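Local coordinates for protein geobacter metallireducens SMUG1 (Geobacter metallireducens, PDB 5H9I) that is a SMUG1-type member of the uracil DNA glycosylase superfamily, with a parallel sheet flanked by helices, modelled here with xanthine in a pocket, at residues A221-W225 with A226-L230; R231-E235 with L236-F240. All coordinates share one frame; numbering follows the deposited sequence.

Contact 1: residues A221-W225 with A226-L230; sequences ANRDW and AGTAL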
loop_
_atom_site.group_PDB
_atom_site.type_symbol
_atom_site.label_atom_id
_atom_site.label_comp_id
_atom_site.label_asym_id
_atom_site.label_seq_id
_atom_site.Cartn_x
_atom_site.Cartn_y
_atom_site.Cartn_z
ATOM N N ALA A 221 18.669 2.649 3.977
ATOM C CA ALA A 221 17.578 2.486 4.870
ATOM C C ALA A 221 17.928 1.966 6.228
ATOM O O ALA A 221 17.355 2.280 7.223
ATOM C CB ALA A 221 16.460 1.585 4.215
ATOM N N ASN A 222 18.980 1.115 6.275
ATOM C CA ASN A 222 19.481 0.710 7.574
ATOM C C ASN A 222 20.314 1.678 8.335
ATOM O O ASN A 222 20.297 1.701 9.557
ATOM C CB ASN A 222 20.270 -0.579 7.351
ATOM C CG ASN A 222 19.420 -1.621 6.740
ATOM O OD1 ASN A 222 18.261 -1.807 7.171
ATOM N ND2 ASN A 222 19.888 -2.344 5.788
ATOM N N ARG A 223 21.023 2.456 7.583
ATOM C CA ARG A 223 21.783 3.504 8.256
ATOM C C ARG A 223 20.978 4.671 8.722
ATOM O O ARG A 223 21.057 5.087 9.877
ATOM C CB ARG A 223 22.802 3.987 7.287
ATOM C CG ARG A 223 23.714 5.045 7.913
ATOM C CD ARG A 223 24.805 5.453 6.926
ATOM N NE ARG A 223 24.233 6.076 5.748
ATOM C CZ ARG A 223 23.750 7.307 5.714
ATOM N NH1 ARG A 223 23.226 7.674 4.586
ATOM N NH2 ARG A 223 23.868 8.115 6.780
ATOM N N ASP A 224 20.129 5.228 7.866
ATOM C CA ASP A 224 19.333 6.395 8.253
ATOM C C ASP A 224 18.196 6.555 7.224
ATOM O O ASP A 224 18.225 7.446 6.368
ATOM C CB ASP A 224 20.180 7.660 8.206
ATOM C CG ASP A 224 19.419 8.874 8.761
ATOM O OD1 ASP A 224 18.330 8.686 9.365
ATOM O OD2 ASP A 224 19.957 9.964 8.607
ATOM N N TRP A 225 17.169 5.659 7.346
ATOM C CA TRP A 225 16.049 5.761 6.396
ATOM C C TRP A 225 15.345 7.149 6.513
ATOM O O TRP A 225 15.144 7.807 5.499
ATOM C CB TRP A 225 15.074 4.590 6.547
ATOM C CG TRP A 225 13.961 4.732 5.625
ATOM C CD1 TRP A 225 13.983 4.550 4.288
ATOM C CD2 TRP A 225 12.689 5.249 5.947
ATOM N NE1 TRP A 225 12.757 4.895 3.735
ATOM C CE2 TRP A 225 11.951 5.329 4.706
ATOM C CE3 TRP A 225 12.057 5.604 7.098
ATOM C CZ2 TRP A 225 10.650 5.753 4.675
ATOM C CZ3 TRP A 225 10.837 6.076 7.048
ATOM C CH2 TRP A 225 10.110 6.123 5.864
ATOM N N ALA A 226 15.103 7.536 7.714
ATOM C CA ALA A 226 14.297 8.732 7.947
ATOM C C ALA A 226 15.011 9.950 7.445
ATOM O O ALA A 226 14.436 10.782 6.726
ATOM C CB ALA A 226 13.995 8.833 9.459
ATOM N N GLY A 227 16.340 10.077 7.741
ATOM C CA GLY A 227 17.068 11.206 7.204
ATOM C C GLY A 227 17.210 11.282 5.738
ATOM O O GLY A 227 17.150 12.306 5.087
ATOM N N THR A 228 17.271 10.119 5.094
ATOM C CA THR A 228 17.350 10.022 3.708
ATOM C C THR A 228 16.014 10.447 3.045
ATOM O O THR A 228 15.945 11.211 2.115
ATOM C CB THR A 228 17.711 8.589 3.245
ATOM O OG1 THR A 228 19.015 8.218 3.816
ATOM C CG2 THR A 228 17.812 8.525 1.794
ATOM N N ALA A 229 14.945 9.876 3.565
ATOM C CA ALA A 229 13.648 10.199 3.009
ATOM C C ALA A 229 13.304 11.655 3.232
ATOM O O ALA A 229 12.681 12.292 2.399
ATOM C CB ALA A 229 12.578 9.316 3.715
ATOM N N LEU A 230 13.758 12.135 4.340
ATOM C CA LEU A 230 13.474 13.545 4.685
ATOM C C LEU A 230 14.179 14.463 3.722
ATOM O O LEU A 230 13.564 15.440 3.173
ATOM C CB LEU A 230 13.672 13.762 6.211
ATOM C CG LEU A 230 13.418 15.048 6.807
ATOM C CD1 LEU A 230 11.884 15.186 6.705
ATOM C CD2 LEU A 230 13.944 15.118 8.243
#

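Contact 2: residues R231-E235 with L236-F240; sequences RQLAE and LGVDF. With LEA (pentanoic acid), chain H.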
loop_
_atom_site.group_PDB
_atom_site.type_symbol
_atom_site.label_atom_id
_atom_site.label_comp_id
_atom_site.label_asym_id
_atom_site.label_seq_id
_atom_site.Cartn_x
_atom_site.Cartn_y
_atom_site.Cartn_z
ATOM N N ARG A 231 15.420 14.168 3.334
ATOM C CA ARG A 231 16.096 14.838 2.262
ATOM C C ARG A 231 15.448 14.788 0.889
ATOM O O ARG A 231 15.276 15.778 0.198
ATOM C CB ARG A 231 17.595 14.358 2.128
ATOM C CG ARG A 231 18.281 14.807 0.828
ATOM C CD ARG A 231 19.804 14.534 0.794
ATOM N NE ARG A 231 20.088 13.102 0.774
ATOM C CZ ARG A 231 19.819 12.295 -0.242
ATOM N NH1 ARG A 231 19.280 12.772 -1.364
ATOM N NH2 ARG A 231 20.136 11.001 -0.153
ATOM N N GLN A 232 14.966 13.584 0.465
ATOM C CA GLN A 232 14.319 13.426 -0.730
ATOM C C GLN A 232 13.055 14.224 -0.820
ATOM O O GLN A 232 12.679 14.814 -1.807
ATOM C CB GLN A 232 14.010 11.955 -1.042
ATOM C CG GLN A 232 15.321 11.173 -1.260
ATOM C CD GLN A 232 15.057 9.688 -1.378
ATOM O OE1 GLN A 232 14.424 9.137 -0.526
ATOM N NE2 GLN A 232 15.435 9.039 -2.479
ATOM N N LEU A 233 12.264 14.181 0.273
ATOM C CA LEU A 233 11.089 15.034 0.298
ATOM C C LEU A 233 11.326 16.511 0.157
ATOM O O LEU A 233 10.579 17.176 -0.491
ATOM C CB LEU A 233 10.287 14.729 1.580
ATOM C CG LEU A 233 9.640 13.297 1.675
ATOM C CD1 LEU A 233 9.313 12.937 3.114
ATOM C CD2 LEU A 233 8.489 13.115 0.710
ATOM N N ALA A 234 12.337 16.988 0.828
ATOM C CA ALA A 234 12.692 18.378 0.721
ATOM C C ALA A 234 13.086 18.735 -0.695
ATOM O O ALA A 234 12.665 19.775 -1.213
ATOM C CB ALA A 234 13.815 18.646 1.707
ATOM N N GLU A 235 13.816 17.852 -1.357
ATOM C CA GLU A 235 14.181 18.072 -2.767
ATOM C C GLU A 235 13.007 18.070 -3.685
ATOM O O GLU A 235 13.004 18.805 -4.634
ATOM C CB GLU A 235 15.125 17.000 -3.307
ATOM C CG GLU A 235 16.415 16.875 -2.649
ATOM C CD GLU A 235 17.114 15.586 -3.104
ATOM O OE1 GLU A 235 16.628 14.895 -4.053
ATOM O OE2 GLU A 235 18.126 15.254 -2.459
ATOM N N LEU A 236 11.915 17.373 -3.357
ATOM C CA LEU A 236 10.666 17.395 -4.007
ATOM C C LEU A 236 9.752 18.591 -3.673
ATOM O O LEU A 236 8.637 18.701 -4.191
ATOM C CB LEU A 236 9.818 16.119 -3.721
ATOM C CG LEU A 236 9.889 14.852 -4.581
ATOM C CD1 LEU A 236 11.326 14.442 -4.729
ATOM C CD2 LEU A 236 9.145 13.725 -3.902
ATOM N N GLY A 237 10.105 19.381 -2.662
ATOM C CA GLY A 237 9.175 20.452 -2.236
ATOM C C GLY A 237 8.110 20.079 -1.274
ATOM O O GLY A 237 7.162 20.753 -1.135
ATOM N N VAL A 238 8.302 18.956 -0.588
ATOM C CA VAL A 238 7.284 18.434 0.293
ATOM C C VAL A 238 7.635 18.625 1.758
ATOM O O VAL A 238 8.591 18.141 2.194
ATOM C CB VAL A 238 7.014 16.934 0.038
ATOM C CG1 VAL A 238 6.019 16.391 1.041
ATOM C CG2 VAL A 238 6.530 16.699 -1.375
ATOM N N ASP A 239 6.779 19.320 2.455
ATOM C CA ASP A 239 6.891 19.633 3.904
ATOM C C ASP A 239 6.566 18.460 4.796
ATOM O O ASP A 239 5.457 18.061 4.786
ATOM C CB ASP A 239 5.920 20.742 4.255
ATOM N N PHE A 240 7.507 17.973 5.575
ATOM C CA PHE A 240 7.291 16.774 6.346
ATOM C C PHE A 240 7.772 16.992 7.775
ATOM O O PHE A 240 7.587 16.079 8.617
ATOM C CB PHE A 240 8.048 15.625 5.708
ATOM C CG PHE A 240 7.404 14.289 5.885
ATOM C CD1 PHE A 240 6.285 13.991 5.198
ATOM C CD2 PHE A 240 7.933 13.351 6.699
ATOM C CE1 PHE A 240 5.665 12.795 5.331
ATOM C CE2 PHE A 240 7.324 12.125 6.825
ATOM C CZ PHE A 240 6.199 11.844 6.117
ATOM O OXT PHE A 240 8.360 18.088 7.969
HETATM C C2 LEA H . 5.098 17.779 10.817
HETATM O O2 LEA H . 5.829 16.886 10.468
HETATM C C3 LEA H . 4.607 18.701 9.792
HETATM C C4 LEA H . 5.132 20.020 10.186
HETATM C C5 LEA H . 4.112 20.909 10.816
HETATM C C6 LEA H . 4.577 22.383 10.976
HETATM O O1 LEA H . 4.801 17.945 11.982
#

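Contact 1: residues A221-W225 with A226-L230
Trp225 lays one face of its indole under Ala229, one turn further along helix 219-235, with Ala229 CB 4.1 Å above the ring plane and offset toward the rim. The methyl sits by the CE2-CZ2 bond, with Trp225 CE2 4.2 Å from Ala229 CB. With CG anti to the backbone N (chi1 179°), the indole swings off the helix into the interior, where NE1 donates to the carbonyl of Ile212 and the ring meets Phe120 of helix 112-125 with their planes steeply inclined. Ala226 rests on the same Phe120, so that helix backs both residues.

The polar side of the contact turns on Asp224. Its backbone departs from helical angles, and the helix kinks here: the amides of Ala226 and Gly227 have no bond to the preceding turn. For Gly227 the aspartate side chain makes this good, because Gly227 N donates to Asp224 OD1 across 2.9 Å, coming from above the carboxylate plane and not within it. Asp224 OD2 lies alongside, 3.4 Å from Gly227 CA, a close fit against a residue with no side chain.

The Asp224 carbonyl is gripped twice. Thr228 OG1 donates to Asp224 O at 2.8 Å and Thr228 N reaches the same oxygen at 3.1 Å, the two from opposite faces of its plane. The hydroxyl can do this because it stands beside its own backbone N (chi1 -60°). Helical bonding resumes with Thr228 N and continues as Ala229 N reaches Trp225 O in a nearly straight bond, 2.8 Å long.

A carboxylate set against the amide at the start of these turns probably gains from the helix dipole. Asp224 OD1 thus replaces one backbone bond lost at the kink and Thr228 OG1 doubles the hold on the Asp224 carbonyl, while Trp225 supplies the apolar side.

Contact 2: residues R231-E235 with L236-F240
Val238 N donates to Leu233 O over 2.9 Å in a fairly straight bond (163°), and inside this loop Gly237 N reaches Ala234 O at 3.0 Å, from above the carbonyl plane. Leu236 N keeps an ordinary helical bond to Gln232 O. Gly237 makes the reversal with its positive phi of 85°. On the outer side of the last turn, Arg231 NH1 and Glu235 OE2 form a 2.9 Å salt bridge, with the carboxylate oxygen in the guanidinium plane and met on its syn side.

Inward, Leu233 holds CG anti to its carbonyl carbon (chi1 -66°), from where its two methyls reach the returning residues. CD1 sits over one face of the Phe240 ring in a CH-pi contact, 3.8 Å from the centroid, while CD2 meets Val238 CG1 at 4.1 Å. Phe57, Ile187 and Ile211 of the parallel sheet also pack on Leu233.

At the chain end, the terminal carboxylate of Phe240 pairs through OXT with Arg124, and its O lies 2.7 Å from O2 of pentanoic acid; one acid group probably holds a proton there. The paired 238-to-233 and 237-to-234 bonds define a Schellman motif, here ending helix 219-235 and turning the C-terminus into the pentanoic acid pocket.

Both contacts are built on helix 219-235, contact 1 from near its start to past its middle and contact 2 at its end, with centres about 13 Å apart. Each is partly buried, joining an apolar face turned into the protein to a more open polar side. At the kink in 221-230, side-chain oxygens do much of the hydrogen bonding; where 231-235 gives way to 236-240, the four bonds across the turn are all main chain to main chain. Contact 1 leans on helix 112-125, contact 2 chiefly on the parallel sheet, though Phe120 meets rings from both. They touch directly where Leu230 CD1 lies 4.0 Å from Phe240 CB, linking Leu230 of the helix to the C-terminus.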